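Local coordinates for putative transcriptional regulator (Listeria innocua, PDB 3LWF), which probably acts as an Rrf2-family transcription factor that binds DNA through a winged helix-turn-helix domain, at residues G66-A71 with I99-G104. Sequence-based numbering, arbitrary orientation.
With SO4 (sulfate ion), chain L; SO4 (sulfate ion), chain F.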
# COMPACT_ATOMS: atom_id res chain seq x y z
N GLY A 66 -4.88 -26.37 2.16
CA GLY A 66 -4.74 -26.84 3.55
C GLY A 66 -4.96 -25.71 4.56
O GLY A 66 -5.83 -25.80 5.42
N PRO A 67 -4.19 -24.63 4.43
CA PRO A 67 -4.40 -23.52 5.36
C PRO A 67 -5.82 -22.95 5.28
O PRO A 67 -6.37 -22.59 6.32
CB PRO A 67 -3.37 -22.50 4.92
CG PRO A 67 -2.27 -23.33 4.32
CD PRO A 67 -2.95 -24.48 3.65
N LEU A 68 -6.42 -22.90 4.08
CA LEU A 68 -7.79 -22.44 3.93
C LEU A 68 -8.78 -23.36 4.67
O LEU A 68 -9.71 -22.90 5.35
CB LEU A 68 -8.20 -22.35 2.43
CG LEU A 68 -7.45 -21.28 1.61
CD1 LEU A 68 -7.85 -21.29 0.10
CD2 LEU A 68 -7.70 -19.91 2.24
N ARG A 69 -8.54 -24.65 4.56
CA ARG A 69 -9.40 -25.64 5.19
C ARG A 69 -9.23 -25.56 6.70
O ARG A 69 -10.20 -25.49 7.46
CB ARG A 69 -9.05 -27.04 4.64
CG ARG A 69 -10.03 -28.14 5.04
CD ARG A 69 -9.44 -29.55 4.84
NE ARG A 69 -8.21 -29.64 5.60
CZ ARG A 69 -7.01 -29.94 5.11
NH1 ARG A 69 -6.87 -30.25 3.82
NH2 ARG A 69 -5.94 -29.93 5.91
N ASN A 70 -7.99 -25.52 7.15
CA ASN A 70 -7.73 -25.46 8.59
C ASN A 70 -8.30 -24.18 9.22
O ASN A 70 -8.62 -24.18 10.36
CB ASN A 70 -6.23 -25.57 8.87
CG ASN A 70 -5.67 -26.99 8.58
OD1 ASN A 70 -6.41 -27.94 8.43
ND2 ASN A 70 -4.36 -27.10 8.51
N ALA A 71 -8.41 -23.08 8.46
CA ALA A 71 -8.93 -21.83 8.99
C ALA A 71 -10.46 -21.76 8.89
O ALA A 71 -11.02 -20.76 9.25
CB ALA A 71 -8.29 -20.62 8.27
N ILE A 99 -6.16 -13.70 2.32
CA ILE A 99 -4.82 -13.24 2.07
C ILE A 99 -3.96 -13.48 3.31
O ILE A 99 -2.87 -14.01 3.20
CB ILE A 99 -4.79 -11.72 1.71
CG1 ILE A 99 -5.46 -11.41 0.36
CG2 ILE A 99 -3.36 -11.13 1.75
CD1 ILE A 99 -4.85 -12.07 -0.83
N ARG A 100 -4.42 -13.11 4.49
CA ARG A 100 -3.57 -13.30 5.68
C ARG A 100 -3.44 -14.77 6.07
O ARG A 100 -2.49 -15.14 6.77
CB ARG A 100 -4.06 -12.48 6.86
CG ARG A 100 -4.04 -10.98 6.61
CD ARG A 100 -3.95 -10.22 7.93
NE ARG A 100 -4.22 -8.80 7.79
CZ ARG A 100 -5.43 -8.27 7.72
NH1 ARG A 100 -6.51 -9.05 7.72
NH2 ARG A 100 -5.58 -6.96 7.60
N THR A 101 -4.37 -15.62 5.62
CA THR A 101 -4.22 -17.07 5.85
C THR A 101 -3.07 -17.63 5.01
O THR A 101 -2.33 -18.50 5.46
CB THR A 101 -5.54 -17.85 5.56
OG1 THR A 101 -6.58 -17.37 6.41
CG2 THR A 101 -5.37 -19.35 5.75
N LEU A 102 -2.91 -17.12 3.80
CA LEU A 102 -1.98 -17.71 2.82
C LEU A 102 -0.62 -16.99 2.69
O LEU A 102 0.37 -17.63 2.32
CB LEU A 102 -2.68 -17.84 1.45
CG LEU A 102 -3.74 -18.96 1.44
CD1 LEU A 102 -4.53 -19.00 0.15
CD2 LEU A 102 -3.09 -20.34 1.70
N GLU A 103 -0.58 -15.69 2.97
CA GLU A 103 0.65 -14.91 2.90
C GLU A 103 1.29 -14.82 4.23
O GLU A 103 0.64 -14.78 5.25
CB GLU A 103 0.39 -13.50 2.42
CG GLU A 103 -0.16 -13.47 0.99
CD GLU A 103 0.94 -13.71 -0.05
OE1 GLU A 103 1.98 -13.04 0.03
OE2 GLU A 103 0.78 -14.54 -0.94
N GLY A 104 2.59 -14.71 4.22
CA GLY A 104 3.24 -14.20 5.40
C GLY A 104 2.84 -12.74 5.67
O GLY A 104 2.08 -12.12 4.89
S SO4 L . -2.17 -29.23 6.01
O1 SO4 L . -0.99 -29.79 6.67
O2 SO4 L . -1.86 -27.92 5.37
O3 SO4 L . -2.73 -30.14 5.02
O4 SO4 L . -3.16 -29.10 7.08
S SO4 F . 5.83 -14.64 1.94
O1 SO4 F . 6.22 -13.24 1.74
O2 SO4 F . 6.59 -15.47 1.01
O3 SO4 F . 6.16 -14.92 3.34
O4 SO4 F . 4.39 -14.75 1.66
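Thr101 turns chiefly its methyl to the last turn of helix 58-70, where Thr101 CG2 lies 3.4 Å from Pro67 O and 3.8 Å from Pro67 CB. The contact joins the C-terminal ends of two helices in the winged helix-turn-helix fold expected of an Rrf2 regulator: helix 58-70, which leads into the two-stranded wing, and helix 95-102, which follows it. A beta-branched threonine suits this place because its two branches part company. OG1 lies beside the backbone N (chi1 -60°), which leaves CG2 anti to that N; the hydroxyl hydrogen-bonds back to Asp97 O in the preceding turn, while the methyl packs against the Pro67 carbonyl and CB. Ala71 CB, just past the helix end, also borders Thr101, with CG2 and OG1 of the threonine both 4.1 Å away. The backbones come nearest at Pro67 CA and Thr101 CA, 6.5 Å apart.

Leu102 completes the interface by using both its branches. Leu102 CD2 lies 3.9 Å from Pro67 CB and also nears Pro67 CG, and the two side chains cross at about a right angle. Leu102 CD1 lies 3.9 Å from Leu68 CD2, and these two side chains are likewise roughly perpendicular. Both leucines are buried, and Leu68 also touches Ile73 in the loop, Val74 of strand 74-77 and Thr33 of helix 24-38. Pro67, lacking an amide hydrogen, kinks its helix yet offers a rigid apolar surface.

A sulfate, probably from the crystallisation liquor, is held by Asn70 ND2, which donates to its O4 at 2.7 Å. Arg69 NH2 bonds weakly to O3 of that ion and also donates to Asn70 OD1, approaching from above the carbonyl plane, 40° out of it.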